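PDB 5T8U: lipoate-protein ligase 1 from Plasmodium falciparum, which combines a lipoyl protein ligase A/B catalytic domain, which holds lipoic acid in this model, with a smaller C-terminal domain. Local coordinates for residues K41-N46 with D247-I252; E29-N34 with T253-F258; D334-F339 with E352-I357; G305-D310 with H319-F324. All blocks are in the same frame, centred on the assembly; numbering follows the deposited sequence.

The four contacts fall into two groups, one in each part of the chain. Contacts 1 and 2 have centres about 11 Å apart and touch. Contact 1 joins helix 39-42 to helix 250-253, and contact 2 joins helix 22-34 to helix 256-266. Contact 1 is nested inside the loop that contact 2 closes. Contacts 4 and 3 follow later, in series. They lie in the C-terminal region, centres about 13 Å apart, and touch through L320, F338 and F339. Contacts 1 and 3 lie on opposite sides of the chain's centre, about 47 Å between centres. Contacts 1 and 2 thus join residues some 200 positions apart, while contacts 3 and 4 are local.

Contact 1: residues K41-N46 with D247-I252; sequences KYLNIN and DQNNNI
The amide of N249 reaches the backbone carbonyl of Y42. N249 ND2 donates to Y42 O at 3.2 Å. The bond is bent, with an N-H...O angle of 142°, and its donor stands 31° out of the carbonyl plane. N249 CG lies anti to its own backbone N (chi1 -177°), which carries the amide across to Y42. The same residue is the N-cap of helix 250-253. Its OD1 accepts a weak bond from I252 N, so the two ends of one amide serve two segments. N251 CB also packs against Y42 O, at 3.6 Å. At the edge of the Y42 ring, N251 O lies in the ring plane, 3.6 Å from Y42 CD1. Beside the polar part, I252 CD1 meets L43 CD2 at 4.1 Å, and I252 CG1 touches Y42 CB. L43 also rests on L13 and L15 of strand 13-17. I252 leans on L28 and F31 of helix 22-34, and the F31 ring meets the Y42 ring edge-to-face.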
loop_
_atom_site.group_PDB
_atom_site.type_symbol
_atom_site.label_atom_id
_atom_site.label_comp_id
_atom_site.label_asym_id
_atom_site.label_seq_id
_atom_site.Cartn_x
_atom_site.Cartn_y
_atom_site.Cartn_z
ATOM N N LYS A 41 22.109 -1.651 10.318
ATOM C CA LYS A 41 23.284 -2.328 9.780
ATOM C C LYS A 41 23.341 -2.219 8.261
ATOM O O LYS A 41 24.422 -2.034 7.691
ATOM C CB LYS A 41 23.293 -3.795 10.206
ATOM C CG LYS A 41 24.515 -4.563 9.720
ATOM C CD LYS A 41 24.514 -6.003 10.206
ATOM C CE LYS A 41 25.734 -6.758 9.694
ATOM N NZ LYS A 41 25.749 -8.180 10.139
ATOM N N TYR A 42 22.192 -2.329 7.588
ATOM C CA TYR A 42 22.178 -2.172 6.137
ATOM C C TYR A 42 22.487 -0.735 5.747
ATOM O O TYR A 42 23.247 -0.491 4.804
ATOM C CB TYR A 42 20.834 -2.632 5.576
ATOM C CG TYR A 42 20.705 -4.137 5.579
ATOM C CD1 TYR A 42 21.147 -4.893 4.501
ATOM C CD2 TYR A 42 20.169 -4.806 6.672
ATOM C CE1 TYR A 42 21.045 -6.271 4.504
ATOM C CE2 TYR A 42 20.062 -6.184 6.683
ATOM C CZ TYR A 42 20.501 -6.912 5.598
ATOM O OH TYR A 42 20.398 -8.284 5.604
ATOM N N LEU A 43 21.911 0.230 6.459
ATOM C CA LEU A 43 22.519 1.547 6.500
ATOM C C LEU A 43 23.853 1.447 7.232
ATOM O O LEU A 43 24.076 0.546 8.044
ATOM C CB LEU A 43 21.605 2.552 7.201
ATOM C CG LEU A 43 20.165 2.675 6.698
ATOM C CD1 LEU A 43 19.412 3.701 7.534
ATOM C CD2 LEU A 43 20.122 3.049 5.224
ATOM N N ASN A 44 24.757 2.378 6.931
ATOM C CA ASN A 44 26.086 2.365 7.530
ATOM C C ASN A 44 26.145 3.150 8.836
ATOM O O ASN A 44 27.211 3.668 9.201
ATOM C CB ASN A 44 27.111 2.900 6.530
ATOM C CG ASN A 44 27.212 2.038 5.285
ATOM O OD1 ASN A 44 27.249 0.810 5.368
ATOM N ND2 ASN A 44 27.250 2.678 4.124
ATOM N N ILE A 45 25.026 3.247 9.554
ATOM C CA ILE A 45 24.948 4.014 10.792
ATOM C C ILE A 45 25.611 3.227 11.915
ATOM O O ILE A 45 26.674 3.611 12.417
ATOM C CB ILE A 45 23.487 4.356 11.139
ATOM C CG1 ILE A 45 22.872 5.234 10.043
ATOM C CG2 ILE A 45 23.404 5.068 12.487
ATOM C CD1 ILE A 45 21.373 5.425 10.160
ATOM N N ASN A 46 24.990 2.119 12.315
ATOM C CA ASN A 46 25.477 1.304 13.416
ATOM C C ASN A 46 25.597 -0.145 12.966
ATOM O O ASN A 46 25.023 -0.554 11.954
ATOM C CB ASN A 46 24.549 1.405 14.637
ATOM C CG ASN A 46 25.174 0.834 15.893
ATOM O OD1 ASN A 46 25.994 -0.080 15.833
ATOM N ND2 ASN A 46 24.789 1.377 17.042
ATOM N N ASP A 247 18.690 4.356 -2.738
ATOM C CA ASP A 247 18.607 3.785 -4.077
ATOM C C ASP A 247 19.964 3.353 -4.620
ATOM O O ASP A 247 20.009 2.620 -5.614
ATOM C CB ASP A 247 17.952 4.780 -5.036
ATOM C CG ASP A 247 18.680 6.105 -5.090
ATOM O OD1 ASP A 247 19.251 6.512 -4.058
ATOM O OD2 ASP A 247 18.678 6.740 -6.166
ATOM N N GLN A 248 21.063 3.784 -3.998
ATOM C CA GLN A 248 22.399 3.360 -4.386
ATOM C C GLN A 248 23.150 2.660 -3.263
ATOM O O GLN A 248 24.309 2.276 -3.460
ATOM C CB GLN A 248 23.214 4.565 -4.878
ATOM C CG GLN A 248 23.122 4.783 -6.380
ATOM C CD GLN A 248 23.301 6.235 -6.773
ATOM O OE1 GLN A 248 24.024 6.986 -6.118
ATOM N NE2 GLN A 248 22.632 6.641 -7.847
ATOM N N ASN A 249 22.531 2.479 -2.099
ATOM C CA ASN A 249 23.152 1.748 -0.997
ATOM C C ASN A 249 23.293 0.287 -1.409
ATOM O O ASN A 249 22.334 -0.485 -1.350
ATOM C CB ASN A 249 22.318 1.894 0.270
ATOM C CG ASN A 249 22.948 1.208 1.466
ATOM O OD1 ASN A 249 23.495 0.114 1.351
ATOM N ND2 ASN A 249 22.879 1.854 2.622
ATOM N N ASN A 250 24.504 -0.099 -1.817
ATOM C CA ASN A 250 24.713 -1.431 -2.376
ATOM C C ASN A 250 24.369 -2.532 -1.381
ATOM O O ASN A 250 23.985 -3.634 -1.789
ATOM C CB ASN A 250 26.159 -1.570 -2.852
ATOM C CG ASN A 250 26.425 -0.792 -4.126
ATOM O OD1 ASN A 250 25.665 -0.881 -5.092
ATOM N ND2 ASN A 250 27.501 -0.013 -4.131
ATOM N N ASN A 251 24.500 -2.269 -0.077
ATOM C CA ASN A 251 24.089 -3.264 0.909
ATOM C C ASN A 251 22.607 -3.591 0.780
ATOM O O ASN A 251 22.193 -4.719 1.068
ATOM C CB ASN A 251 24.396 -2.774 2.325
ATOM C CG ASN A 251 25.881 -2.734 2.619
ATOM O OD1 ASN A 251 26.644 -3.576 2.147
ATOM N ND2 ASN A 251 26.300 -1.751 3.411
ATOM N N ILE A 252 21.800 -2.625 0.348
ATOM C CA ILE A 252 20.364 -2.830 0.191
ATOM C C ILE A 252 20.026 -3.352 -1.198
ATOM O O ILE A 252 19.268 -4.314 -1.343
ATOM C CB ILE A 252 19.610 -1.515 0.493
ATOM C CG1 ILE A 252 19.862 -1.074 1.940
ATOM C CG2 ILE A 252 18.109 -1.681 0.234
ATOM C CD1 ILE A 252 19.243 0.269 2.306
#

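Contact 2: residues E29-N34 with T253-F258; sequences ENFLLN and TKNPEF
F31 and F258 bring the two backbones closest, with 6.3 Å between F31 CA and F258 CA. Segment 29-34 is helical and belongs to helix 22-34. Segment 253-258 passes from the end of one helix through a short turn into the next, with N255 as the N-cap of helix 256-266. N255 OD1 accepts from E257 N; the modelled distance is too short, and this capping bond is doubtful.

The F31 side chain carries most of the contact. Its CG stands anti to the backbone N (chi1 -170°), and the ring lies against the first turn of helix 256-266. F31 CE1 lies 3.9 Å from N255 CG, which sits at the ring edge, near its plane. The ring and amide planes are 65° apart. F31 CD1 is 4.1 Å from F258 CB, and F31 CE1 is 4.3 Å from E257 CB. The F31 and F258 side chains cross at about a right angle.

This is helix-on-helix packing beside the catalytic domain's large mixed sheet. Helix 22-34 lies between that sheet and helix 256-266: L33 touches strands 150-159 and 162-170. E29 OE2 is hydrogen-bonded to T109 OG1 of strand 105-112.

T253 CA lies over one face of the F258 ring, toward the rim; F24 of helix 22-34 meets the ring edge-to-face. Toward the outer margin, the extended E257 chain brings OE2 within 3.7 Å of N34 CB.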
loop_
_atom_site.group_PDB
_atom_site.type_symbol
_atom_site.label_atom_id
_atom_site.label_comp_id
_atom_site.label_asym_id
_atom_site.label_seq_id
_atom_site.Cartn_x
_atom_site.Cartn_y
_atom_site.Cartn_z
ATOM N N GLU A 29 11.015 -0.673 -0.736
ATOM C CA GLU A 29 9.995 -0.665 0.308
ATOM C C GLU A 29 9.883 -2.029 0.979
ATOM O O GLU A 29 9.898 -2.136 2.212
ATOM C CB GLU A 29 8.657 -0.250 -0.303
ATOM C CG GLU A 29 7.526 -0.094 0.688
ATOM C CD GLU A 29 6.209 0.209 0.005
ATOM O OE1 GLU A 29 5.905 -0.444 -1.016
ATOM O OE2 GLU A 29 5.483 1.107 0.479
ATOM N N ASN A 30 9.766 -3.090 0.175
ATOM C CA ASN A 30 9.645 -4.429 0.739
ATOM C C ASN A 30 10.889 -4.818 1.524
ATOM O O ASN A 30 10.791 -5.537 2.525
ATOM C CB ASN A 30 9.379 -5.445 -0.371
ATOM C CG ASN A 30 8.893 -6.776 0.165
ATOM O OD1 ASN A 30 8.282 -6.842 1.232
ATOM N ND2 ASN A 30 9.164 -7.847 -0.572
ATOM N N PHE A 31 12.065 -4.358 1.091
ATOM C CA PHE A 31 13.287 -4.673 1.823
ATOM C C PHE A 31 13.320 -3.952 3.164
ATOM O O PHE A 31 13.812 -4.497 4.157
ATOM C CB PHE A 31 14.512 -4.307 0.987
ATOM C CG PHE A 31 15.805 -4.807 1.562
ATOM C CD1 PHE A 31 16.367 -5.990 1.112
ATOM C CD2 PHE A 31 16.453 -4.100 2.561
ATOM C CE1 PHE A 31 17.553 -6.454 1.644
ATOM C CE2 PHE A 31 17.638 -4.561 3.095
ATOM C CZ PHE A 31 18.189 -5.739 2.636
ATOM N N LEU A 32 12.804 -2.723 3.211
ATOM C CA LEU A 32 12.738 -1.998 4.474
ATOM C C LEU A 32 11.747 -2.654 5.425
ATOM O O LEU A 32 12.026 -2.794 6.622
ATOM C CB LEU A 32 12.358 -0.539 4.221
ATOM C CG LEU A 32 13.297 0.240 3.296
ATOM C CD1 LEU A 32 12.642 1.531 2.838
ATOM C CD2 LEU A 32 14.617 0.522 3.985
ATOM N N LEU A 33 10.587 -3.070 4.910
ATOM C CA LEU A 33 9.610 -3.754 5.751
ATOM C C LEU A 33 10.155 -5.080 6.271
ATOM O O LEU A 33 9.958 -5.422 7.443
ATOM C CB LEU A 33 8.315 -3.981 4.971
ATOM C CG LEU A 33 7.287 -4.911 5.624
ATOM C CD1 LEU A 33 6.939 -4.449 7.031
ATOM C CD2 LEU A 33 6.032 -5.002 4.772
ATOM N N ASN A 34 10.837 -5.842 5.420
ATOM C CA ASN A 34 11.320 -7.166 5.791
ATOM C C ASN A 34 12.664 -7.144 6.512
ATOM O O ASN A 34 13.143 -8.206 6.923
ATOM C CB ASN A 34 11.420 -8.054 4.547
ATOM C CG ASN A 34 10.060 -8.488 4.031
ATOM O OD1 ASN A 34 9.755 -8.342 2.847
ATOM N ND2 ASN A 34 9.235 -9.025 4.923
ATOM N N THR A 253 20.583 -2.733 -2.240
ATOM C CA THR A 253 20.172 -3.011 -3.610
ATOM C C THR A 253 21.002 -4.097 -4.284
ATOM O O THR A 253 20.623 -4.555 -5.368
ATOM C CB THR A 253 20.232 -1.728 -4.451
ATOM O OG1 THR A 253 19.749 -1.997 -5.772
ATOM C CG2 THR A 253 21.654 -1.187 -4.535
ATOM N N LYS A 254 22.114 -4.512 -3.684
ATOM C CA LYS A 254 22.909 -5.624 -4.189
ATOM C C LYS A 254 22.657 -6.909 -3.412
ATOM O O LYS A 254 23.328 -7.917 -3.662
ATOM C CB LYS A 254 24.398 -5.272 -4.147
ATOM N N ASN A 255 21.707 -6.896 -2.482
ATOM C CA ASN A 255 21.409 -8.074 -1.688
ATOM C C ASN A 255 20.644 -9.097 -2.530
ATOM O O ASN A 255 19.842 -8.726 -3.391
ATOM C CB ASN A 255 20.583 -7.684 -0.466
ATOM C CG ASN A 255 20.340 -8.849 0.472
ATOM O OD1 ASN A 255 19.546 -9.742 0.179
ATOM N ND2 ASN A 255 21.015 -8.837 1.616
ATOM N N PRO A 256 20.872 -10.397 -2.306
ATOM C CA PRO A 256 20.088 -11.398 -3.050
ATOM C C PRO A 256 18.603 -11.314 -2.763
ATOM O O PRO A 256 17.789 -11.568 -3.660
ATOM C CB PRO A 256 20.680 -12.736 -2.582
ATOM C CG PRO A 256 21.998 -12.400 -1.977
ATOM C CD PRO A 256 21.847 -11.032 -1.403
ATOM N N GLU A 257 18.223 -10.970 -1.531
ATOM C CA GLU A 257 16.814 -10.782 -1.206
ATOM C C GLU A 257 16.214 -9.658 -2.040
ATOM O O GLU A 257 15.122 -9.797 -2.609
ATOM C CB GLU A 257 16.668 -10.489 0.288
ATOM C CG GLU A 257 15.267 -10.668 0.830
ATOM C CD GLU A 257 15.158 -10.271 2.290
ATOM O OE1 GLU A 257 16.174 -10.373 3.011
ATOM O OE2 GLU A 257 14.061 -9.852 2.715
ATOM N N PHE A 258 16.922 -8.529 -2.130
ATOM C CA PHE A 258 16.446 -7.411 -2.935
ATOM C C PHE A 258 16.232 -7.834 -4.383
ATOM O O PHE A 258 15.171 -7.583 -4.963
ATOM C CB PHE A 258 17.436 -6.248 -2.856
ATOM C CG PHE A 258 16.964 -5.006 -3.553
ATOM C CD1 PHE A 258 16.241 -4.047 -2.867
ATOM C CD2 PHE A 258 17.237 -4.797 -4.894
ATOM C CE1 PHE A 258 15.802 -2.903 -3.501
ATOM C CE2 PHE A 258 16.800 -3.654 -5.536
ATOM C CZ PHE A 258 16.081 -2.706 -4.837
#

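Contact 3: residues D334-F339 with E352-I357; sequences DISIFF and EVRSWI
The face of the F339 ring packs tightly against R354 CB. R354 CB sits over the centre of the F339 ring, 3.4 Å from the ring centroid and 14° off its normal. This is a CH-pi contact over one face. R354 CD continues along the same side chain and lies 3.8 Å from F339 CB. At the ring edge, near the plane, I357 CD1 meets F339 CZ at 3.7 Å. The ring is thus touched both on a face and at its far end. I335 adds a looser apolar touch, with I335 CG2 4.2 Å from I357 CG2.

The two helices form an antiparallel pair. Their short axes run at 172° to each other and come within 10.7 Å. Both belong to the C-terminal region, where helix 347-357 also lies against the three-stranded antiparallel sheet. I357 touches L293 and V353 touches L291, both on strand 289-297. F339 and V353 both reach L320 of helix 314-321, so the tight side of the contact faces the core of this region.

The other side is polar and more open. The R354 chain, extended from CG to NE, leaves the ring and carries its guanidinium toward S336. R354 NH2 comes to 3.3 Å from S336 OG, obliquely to the guanidinium plane. The guanidinium and F339 ring planes are 44° apart. Both S336 and R354 are partly exposed.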
loop_
_atom_site.group_PDB
_atom_site.type_symbol
_atom_site.label_atom_id
_atom_site.label_comp_id
_atom_site.label_asym_id
_atom_site.label_seq_id
_atom_site.Cartn_x
_atom_site.Cartn_y
_atom_site.Cartn_z
ATOM N N ASP A 334 -21.284 -26.483 7.648
ATOM C CA ASP A 334 -19.826 -26.507 7.685
ATOM C C ASP A 334 -19.227 -25.144 7.369
ATOM O O ASP A 334 -18.172 -24.795 7.908
ATOM C CB ASP A 334 -19.292 -27.555 6.710
ATOM C CG ASP A 334 -19.620 -28.968 7.140
ATOM O OD1 ASP A 334 -20.613 -29.149 7.876
ATOM O OD2 ASP A 334 -18.878 -29.896 6.755
ATOM N N ILE A 335 -19.871 -24.366 6.498
ATOM C CA ILE A 335 -19.370 -23.030 6.189
ATOM C C ILE A 335 -19.506 -22.123 7.407
ATOM O O ILE A 335 -18.553 -21.442 7.804
ATOM C CB ILE A 335 -20.103 -22.455 4.962
ATOM C CG1 ILE A 335 -19.749 -23.270 3.715
ATOM C CG2 ILE A 335 -19.742 -20.982 4.751
ATOM C CD1 ILE A 335 -20.551 -22.907 2.477
ATOM N N SER A 336 -20.693 -22.105 8.018
ATOM C CA SER A 336 -20.892 -21.319 9.232
ATOM C C SER A 336 -19.867 -21.693 10.296
ATOM O O SER A 336 -19.236 -20.821 10.906
ATOM C CB SER A 336 -22.315 -21.522 9.756
ATOM O OG SER A 336 -22.510 -20.839 10.982
ATOM N N ILE A 337 -19.685 -22.995 10.529
ATOM C CA ILE A 337 -18.668 -23.451 11.476
ATOM C C ILE A 337 -17.308 -22.880 11.095
ATOM O O ILE A 337 -16.591 -22.313 11.929
ATOM C CB ILE A 337 -18.640 -24.992 11.528
ATOM C CG1 ILE A 337 -19.940 -25.537 12.133
ATOM C CG2 ILE A 337 -17.424 -25.498 12.305
ATOM C CD1 ILE A 337 -20.146 -25.212 13.604
ATOM N N PHE A 338 -16.937 -23.018 9.820
ATOM C CA PHE A 338 -15.629 -22.550 9.376
ATOM C C PHE A 338 -15.437 -21.070 9.685
ATOM O O PHE A 338 -14.355 -20.654 10.116
ATOM C CB PHE A 338 -15.456 -22.809 7.881
ATOM C CG PHE A 338 -14.241 -22.152 7.297
ATOM C CD1 PHE A 338 -14.368 -21.124 6.380
ATOM C CD2 PHE A 338 -12.972 -22.545 7.685
ATOM C CE1 PHE A 338 -13.250 -20.511 5.850
ATOM C CE2 PHE A 338 -11.851 -21.936 7.157
ATOM C CZ PHE A 338 -11.991 -20.918 6.239
ATOM N N PHE A 339 -16.474 -20.257 9.469
ATOM C CA PHE A 339 -16.377 -18.848 9.831
ATOM C C PHE A 339 -16.271 -18.664 11.338
ATOM O O PHE A 339 -15.587 -17.745 11.802
ATOM C CB PHE A 339 -17.576 -18.076 9.285
ATOM C CG PHE A 339 -17.415 -17.652 7.857
ATOM C CD1 PHE A 339 -16.834 -16.435 7.545
ATOM C CD2 PHE A 339 -17.836 -18.473 6.825
ATOM C CE1 PHE A 339 -16.679 -16.043 6.232
ATOM C CE2 PHE A 339 -17.684 -18.084 5.510
ATOM C CZ PHE A 339 -17.104 -16.868 5.213
ATOM N N GLU A 352 -20.374 -9.742 8.129
ATOM C CA GLU A 352 -21.109 -9.328 6.937
ATOM C C GLU A 352 -20.801 -10.240 5.753
ATOM O O GLU A 352 -21.711 -10.641 5.014
ATOM C CB GLU A 352 -20.772 -7.874 6.603
ATOM C CG GLU A 352 -21.678 -7.248 5.559
ATOM C CD GLU A 352 -21.395 -5.772 5.352
ATOM O OE1 GLU A 352 -20.296 -5.317 5.737
ATOM O OE2 GLU A 352 -22.273 -5.067 4.811
ATOM N N VAL A 353 -19.528 -10.592 5.565
ATOM C CA VAL A 353 -19.146 -11.411 4.418
ATOM C C VAL A 353 -19.758 -12.803 4.523
ATOM O O VAL A 353 -20.279 -13.337 3.538
ATOM C CB VAL A 353 -17.612 -11.467 4.288
ATOM C CG1 VAL A 353 -17.186 -12.478 3.222
ATOM C CG2 VAL A 353 -17.065 -10.090 3.937
ATOM N N ARG A 354 -19.706 -13.418 5.708
ATOM C CA ARG A 354 -20.316 -14.737 5.867
ATOM C C ARG A 354 -21.823 -14.658 5.662
ATOM O O ARG A 354 -22.415 -15.513 4.992
ATOM C CB ARG A 354 -19.980 -15.322 7.243
ATOM C CG ARG A 354 -21.138 -15.358 8.242
ATOM C CD ARG A 354 -20.721 -15.982 9.563
ATOM N NE ARG A 354 -21.795 -15.913 10.550
ATOM C CZ ARG A 354 -22.795 -16.786 10.645
ATOM N NH1 ARG A 354 -23.724 -16.628 11.577
ATOM N NH2 ARG A 354 -22.874 -17.814 9.812
ATOM N N SER A 355 -22.461 -13.631 6.230
ATOM C CA SER A 355 -23.882 -13.418 5.994
ATOM C C SER A 355 -24.179 -13.285 4.508
ATOM O O SER A 355 -25.292 -13.599 4.067
ATOM C CB SER A 355 -24.356 -12.178 6.748
ATOM O OG SER A 355 -25.691 -11.853 6.402
ATOM N N TRP A 356 -23.206 -12.824 3.721
ATOM C CA TRP A 356 -23.387 -12.778 2.274
ATOM C C TRP A 356 -23.227 -14.159 1.645
ATOM O O TRP A 356 -24.028 -14.557 0.793
ATOM C CB TRP A 356 -22.395 -11.798 1.647
ATOM C CG TRP A 356 -22.350 -11.905 0.158
ATOM C CD1 TRP A 356 -23.402 -11.790 -0.700
ATOM C CD2 TRP A 356 -21.194 -12.151 -0.653
ATOM N NE1 TRP A 356 -22.977 -11.948 -1.996
ATOM C CE2 TRP A 356 -21.625 -12.172 -1.995
ATOM C CE3 TRP A 356 -19.838 -12.354 -0.378
ATOM C CZ2 TRP A 356 -20.750 -12.387 -3.057
ATOM C CZ3 TRP A 356 -18.970 -12.568 -1.436
ATOM C CH2 TRP A 356 -19.430 -12.582 -2.757
ATOM N N ILE A 357 -22.195 -14.902 2.052
ATOM C CA ILE A 357 -21.907 -16.188 1.420
ATOM C C ILE A 357 -23.035 -17.176 1.680
ATOM O O ILE A 357 -23.405 -17.959 0.797
ATOM C CB ILE A 357 -20.549 -16.730 1.906
ATOM C CG1 ILE A 357 -19.416 -15.938 1.246
ATOM C CG2 ILE A 357 -20.416 -18.232 1.604
ATOM C CD1 ILE A 357 -18.024 -16.371 1.647
#

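Contact 4: residues G305-D310 with H319-F324; sequences GNIFSD and HLKSIF
G305 lies flat against the F324 ring. G305 CA stands over the ring centre, 3.4 Å from the centroid and 8° off its normal, as a CH-pi contact. The contact joins strand 302-309, an outer strand of the three-stranded antiparallel sheet in the C-terminal region, to helix 314-321 and the K321-F324 turn. Glycine has no side chain, so the ring can come down onto the backbone itself. Two residues on, I307 packs beside the ring. Its CG1 lies at the edge of the F324 ring, 3.7 Å from F324 CE1. With CG1 anti to the carbonyl carbon (chi1 -58°) and chi2 extended at 178°, I307 brings CD1 to within 3.4 Å of L320 CB. At the margin K321 runs alongside N306, pointing the same way, and bends at its last torsion. K321 NZ is modelled 2.3 Å from N306 OD1, too short for a sound hydrogen bond, and the pair is doubtful.

Further out, I307 also rests on L291 and L293 of strand 289-297, and L320 meets L350 of helix 347-357. F324 closes a type I beta turn that starts at K321, with F324 N hydrogen-bonded to K321 O at 3.1 Å. On the ring face opposite G305, I323 CG2 lies over the rim, 3.4 Å above the F324 ring plane.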
loop_
_atom_site.group_PDB
_atom_site.type_symbol
_atom_site.label_atom_id
_atom_site.label_comp_id
_atom_site.label_asym_id
_atom_site.label_seq_id
_atom_site.Cartn_x
_atom_site.Cartn_y
_atom_site.Cartn_z
ATOM N N GLY A 305 -10.120 -22.570 -5.070
ATOM C CA GLY A 305 -10.769 -21.287 -5.269
ATOM C C GLY A 305 -9.760 -20.161 -5.239
ATOM O O GLY A 305 -8.550 -20.379 -5.129
ATOM N N ASN A 306 -10.283 -18.943 -5.337
ATOM C CA ASN A 306 -9.461 -17.743 -5.317
ATOM C C ASN A 306 -10.372 -16.542 -5.120
ATOM O O ASN A 306 -11.535 -16.559 -5.536
ATOM C CB ASN A 306 -8.649 -17.600 -6.610
ATOM C CG ASN A 306 -7.603 -16.506 -6.525
ATOM O OD1 ASN A 306 -7.373 -15.934 -5.459
ATOM N ND2 ASN A 306 -6.956 -16.218 -7.647
ATOM N N ILE A 307 -9.835 -15.503 -4.483
ATOM C CA ILE A 307 -10.592 -14.300 -4.160
ATOM C C ILE A 307 -9.887 -13.103 -4.776
ATOM O O ILE A 307 -8.689 -12.897 -4.550
ATOM C CB ILE A 307 -10.748 -14.110 -2.638
ATOM C CG1 ILE A 307 -11.437 -15.329 -2.022
ATOM C CG2 ILE A 307 -11.541 -12.832 -2.340
ATOM C CD1 ILE A 307 -11.599 -15.271 -0.509
ATOM N N PHE A 308 -10.629 -12.321 -5.554
ATOM C CA PHE A 308 -10.191 -11.008 -6.000
ATOM C C PHE A 308 -11.011 -9.954 -5.272
ATOM O O PHE A 308 -12.179 -10.177 -4.951
ATOM C CB PHE A 308 -10.352 -10.844 -7.513
ATOM C CG PHE A 308 -9.633 -11.887 -8.319
ATOM C CD1 PHE A 308 -10.138 -12.305 -9.539
ATOM C CD2 PHE A 308 -8.452 -12.446 -7.861
ATOM C CE1 PHE A 308 -9.480 -13.264 -10.286
ATOM C CE2 PHE A 308 -7.789 -13.403 -8.603
ATOM C CZ PHE A 308 -8.304 -13.814 -9.816
ATOM N N SER A 309 -10.401 -8.803 -4.999
ATOM C CA SER A 309 -11.077 -7.818 -4.169
ATOM C C SER A 309 -10.464 -6.440 -4.368
ATOM O O SER A 309 -9.407 -6.280 -4.983
ATOM C CB SER A 309 -11.012 -8.216 -2.693
ATOM O OG SER A 309 -11.674 -7.269 -1.871
ATOM N N ASP A 310 -11.158 -5.445 -3.813
ATOM C CA ASP A 310 -10.741 -4.050 -3.806
ATOM C C ASP A 310 -10.419 -3.570 -2.394
ATOM O O ASP A 310 -10.340 -2.361 -2.151
ATOM C CB ASP A 310 -11.847 -3.191 -4.424
ATOM C CG ASP A 310 -11.339 -1.878 -4.981
ATOM O OD1 ASP A 310 -10.283 -1.877 -5.646
ATOM O OD2 ASP A 310 -12.016 -0.849 -4.771
ATOM N N HIS A 319 -7.457 -14.769 5.235
ATOM C CA HIS A 319 -8.244 -15.636 6.103
ATOM C C HIS A 319 -9.471 -16.179 5.382
ATOM O O HIS A 319 -9.891 -17.311 5.647
ATOM C CB HIS A 319 -8.651 -14.879 7.368
ATOM C CG HIS A 319 -7.569 -14.806 8.400
ATOM N ND1 HIS A 319 -7.356 -13.689 9.178
ATOM C CD2 HIS A 319 -6.643 -15.715 8.787
ATOM C CE1 HIS A 319 -6.344 -13.911 9.997
ATOM N NE2 HIS A 319 -5.893 -15.132 9.780
ATOM N N LEU A 320 -10.057 -15.399 4.470
ATOM C CA LEU A 320 -11.107 -15.946 3.616
ATOM C C LEU A 320 -10.544 -17.007 2.680
ATOM O O LEU A 320 -11.140 -18.077 2.515
ATOM C CB LEU A 320 -11.783 -14.833 2.813
ATOM C CG LEU A 320 -12.542 -13.740 3.575
ATOM C CD1 LEU A 320 -13.319 -12.867 2.601
ATOM C CD2 LEU A 320 -13.472 -14.321 4.630
ATOM N N LYS A 321 -9.391 -16.732 2.065
ATOM C CA LYS A 321 -8.763 -17.698 1.172
ATOM C C LYS A 321 -8.485 -19.026 1.861
ATOM O O LYS A 321 -8.372 -20.051 1.179
ATOM C CB LYS A 321 -7.459 -17.128 0.610
ATOM C CG LYS A 321 -7.626 -16.311 -0.662
ATOM C CD LYS A 321 -6.340 -15.575 -1.015
ATOM C CE LYS A 321 -6.415 -14.929 -2.390
ATOM N NZ LYS A 321 -6.150 -15.902 -3.485
ATOM N N SER A 322 -8.374 -19.038 3.191
ATOM C CA SER A 322 -8.163 -20.299 3.895
ATOM C C SER A 322 -9.314 -21.281 3.710
ATOM O O SER A 322 -9.190 -22.438 4.129
ATOM C CB SER A 322 -7.949 -20.040 5.388
ATOM O OG SER A 322 -9.155 -19.649 6.018
ATOM N N ILE A 323 -10.426 -20.859 3.100
ATOM C CA ILE A 323 -11.547 -21.770 2.887
ATOM C C ILE A 323 -11.232 -22.773 1.786
ATOM O O ILE A 323 -11.790 -23.876 1.764
ATOM C CB ILE A 323 -12.829 -20.977 2.561
ATOM C CG1 ILE A 323 -14.053 -21.899 2.624
ATOM C CG2 ILE A 323 -12.722 -20.331 1.187
ATOM C CD1 ILE A 323 -15.382 -21.203 2.383
ATOM N N PHE A 324 -10.349 -22.419 0.859
ATOM C CA PHE A 324 -10.076 -23.251 -0.303
ATOM C C PHE A 324 -9.025 -24.309 0.017
ATOM O O PHE A 324 -8.236 -24.180 0.956
ATOM C CB PHE A 324 -9.604 -22.389 -1.474
ATOM C CG PHE A 324 -10.546 -21.275 -1.821
ATOM C CD1 PHE A 324 -10.072 -19.989 -2.016
ATOM C CD2 PHE A 324 -11.905 -21.510 -1.955
ATOM C CE1 PHE A 324 -10.933 -18.960 -2.334
ATOM C CE2 PHE A 324 -12.773 -20.483 -2.273
ATOM C CZ PHE A 324 -12.286 -19.206 -2.465
#